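Local coordinates for protein GH26C (Muricauda sp. MAR_2010_75, PDB 6Q78) that probably hydrolyses internal beta-1,4-mannosidic linkages in mannan-type polysaccharides, as a family 26 glycoside hydrolase, at residues A308-A313 / T353-E358. Sequence-based numbering, arbitrary orientation.
Sequences AGVERA and TNNLFE
Val310 packs against Asn355 in a small helix-helix contact on the outer layer of the barrel, joining the beginning of helix 306-327 to helix 351-361. The CA atoms of Val310 and Asn355 approach to 5.8 Å, and just 125 Å² is buried in all. Val310 points toward the other helix, and its two methyl groups divide the work. CG1, anti to the backbone N (chi1 177°), rests 3.6 Å from the carbonyl O of Asn355 and more loosely against Glu358, 4.4 Å from its CB. CG2 lies over one face of the Asn355 amide, 3.6 Å from CG and equally far, 4.0 Å, from OD1 and ND2. The short, branched valine suits this spot because it offers one methyl to a backbone and another to a flat group without holding the helices far apart. Asparagine suits the opposite place by being both flat and polar: a face receives the methyl while OD1 accepts a hydrogen bond from NE2 of Gln307, one turn before Val310, which helps fix the amide's rotation. Asn355 lies within a wider, pi-type turn at 353-356. The carboxylate of Glu358 leads away from the contact, leaving aliphatic CB to meet the valine. Inward from this pair, Leu356 turns its side chain to Leu333 and Thr336 of strand 330-336, seating its helix on the sheet. Two successive helices packed side by side outside the parallel sheet, with strand 330-336 linking them in the succession 293-298, 306-327, 330-336, 351-361 and 369-372, are characteristic of the TIM barrel of family 26 glycoside hydrolases.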
loop_
_atom_site.group_PDB
_atom_site.type_symbol
_atom_site.label_atom_id
_atom_site.label_comp_id
_atom_site.label_asym_id
_atom_site.label_seq_id
_atom_site.Cartn_x
_atom_site.Cartn_y
_atom_site.Cartn_z
ATOM N N ALA A 308 23.971 5.788 -7.955
ATOM C CA ALA A 308 24.203 4.968 -6.768
ATOM C C ALA A 308 22.894 4.674 -6.044
ATOM O O ALA A 308 22.641 3.538 -5.623
ATOM C CB ALA A 308 25.187 5.659 -5.823
ATOM N N GLY A 309 22.051 5.695 -5.863
ATOM C CA GLY A 309 20.772 5.465 -5.204
ATOM C C GLY A 309 19.856 4.572 -6.012
ATOM O O GLY A 309 19.137 3.732 -5.459
ATOM N N VAL A 310 19.851 4.751 -7.333
ATOM C CA VAL A 310 19.084 3.857 -8.195
ATOM C C VAL A 310 19.520 2.412 -8.006
ATOM O O VAL A 310 18.675 1.501 -7.961
ATOM C CB VAL A 310 19.206 4.299 -9.665
ATOM C CG1 VAL A 310 18.454 3.327 -10.579
ATOM C CG2 VAL A 310 18.664 5.725 -9.823
ATOM N N GLU A 311 20.840 2.176 -7.935
ATOM C CA GLU A 311 21.355 0.820 -7.738
ATOM C C GLU A 311 20.911 0.253 -6.389
ATOM O O GLU A 311 20.443 -0.890 -6.308
ATOM C CB GLU A 311 22.882 0.806 -7.848
ATOM C CG GLU A 311 23.402 1.288 -9.191
ATOM C CD GLU A 311 24.921 1.374 -9.221
ATOM O OE1 GLU A 311 25.450 2.395 -9.709
ATOM O OE2 GLU A 311 25.582 0.423 -8.753
ATOM N N ARG A 312 21.062 1.032 -5.311
ATOM C CA ARG A 312 20.546 0.586 -4.015
ATOM C C ARG A 312 19.070 0.214 -4.108
ATOM O O ARG A 312 18.650 -0.823 -3.589
ATOM C CB ARG A 312 20.748 1.671 -2.947
ATOM C CG ARG A 312 22.196 1.967 -2.676
ATOM C CD ARG A 312 22.388 2.789 -1.395
ATOM N NE ARG A 312 21.612 4.037 -1.354
ATOM C CZ ARG A 312 22.063 5.238 -1.730
ATOM N NH1 ARG A 312 23.271 5.382 -2.236
ATOM N NH2 ARG A 312 21.273 6.298 -1.611
ATOM N N ALA A 313 18.259 1.069 -4.738
ATOM C CA ALA A 313 16.827 0.782 -4.820
ATOM C C ALA A 313 16.564 -0.522 -5.563
ATOM O O ALA A 313 15.718 -1.323 -5.154
ATOM C CB ALA A 313 16.085 1.940 -5.497
ATOM N N THR A 353 11.902 7.660 -16.218
ATOM C CA THR A 353 12.315 6.713 -17.240
ATOM C C THR A 353 13.655 6.071 -16.909
ATOM O O THR A 353 13.831 4.864 -17.128
ATOM C CB THR A 353 12.369 7.424 -18.590
ATOM O OG1 THR A 353 11.044 7.890 -18.917
ATOM C CG2 THR A 353 12.868 6.480 -19.659
ATOM N N ASN A 354 14.608 6.845 -16.378
ATOM C CA ASN A 354 15.977 6.363 -16.206
ATOM C C ASN A 354 16.292 5.919 -14.785
ATOM O O ASN A 354 17.284 5.196 -14.576
ATOM C CB ASN A 354 16.970 7.468 -16.560
ATOM C CG ASN A 354 16.811 7.933 -17.993
ATOM O OD1 ASN A 354 16.500 7.137 -18.880
ATOM N ND2 ASN A 354 17.003 9.226 -18.225
ATOM N N ASN A 355 15.524 6.379 -13.802
ATOM C CA ASN A 355 15.809 6.073 -12.405
ATOM C C ASN A 355 14.774 5.095 -11.864
ATOM O O ASN A 355 15.091 3.941 -11.578
ATOM C CB ASN A 355 15.873 7.342 -11.550
ATOM C CG ASN A 355 17.052 8.228 -11.906
ATOM O OD1 ASN A 355 17.742 8.018 -12.921
ATOM N ND2 ASN A 355 17.307 9.232 -11.056
ATOM N N LEU A 356 13.529 5.529 -11.712
ATOM C CA LEU A 356 12.505 4.652 -11.164
ATOM C C LEU A 356 12.302 3.422 -12.039
ATOM O O LEU A 356 12.311 2.290 -11.539
ATOM C CB LEU A 356 11.194 5.423 -10.998
ATOM C CG LEU A 356 10.054 4.529 -10.520
ATOM C CD1 LEU A 356 10.333 3.952 -9.100
ATOM C CD2 LEU A 356 8.779 5.348 -10.482
ATOM N N PHE A 357 12.125 3.615 -13.355
ATOM C CA PHE A 357 11.842 2.461 -14.209
ATOM C C PHE A 357 12.964 1.438 -14.142
ATOM O O PHE A 357 12.712 0.224 -14.090
ATOM C CB PHE A 357 11.612 2.893 -15.652
ATOM C CG PHE A 357 11.270 1.746 -16.575
ATOM C CD1 PHE A 357 9.980 1.220 -16.587
ATOM C CD2 PHE A 357 12.248 1.172 -17.385
ATOM C CE1 PHE A 357 9.665 0.139 -17.447
ATOM C CE2 PHE A 357 11.942 0.101 -18.227
ATOM C CZ PHE A 357 10.652 -0.406 -18.260
ATOM N N GLU A 358 14.204 1.906 -14.150
ATOM C CA GLU A 358 15.340 0.995 -14.063
ATOM C C GLU A 358 15.341 0.230 -12.747
ATOM O O GLU A 358 15.586 -0.980 -12.724
ATOM C CB GLU A 358 16.639 1.782 -14.250
ATOM C CG GLU A 358 16.786 2.262 -15.661
ATOM C CD GLU A 358 16.976 1.099 -16.597
ATOM O OE1 GLU A 358 17.673 0.149 -16.186
ATOM O OE2 GLU A 358 16.417 1.117 -17.711
#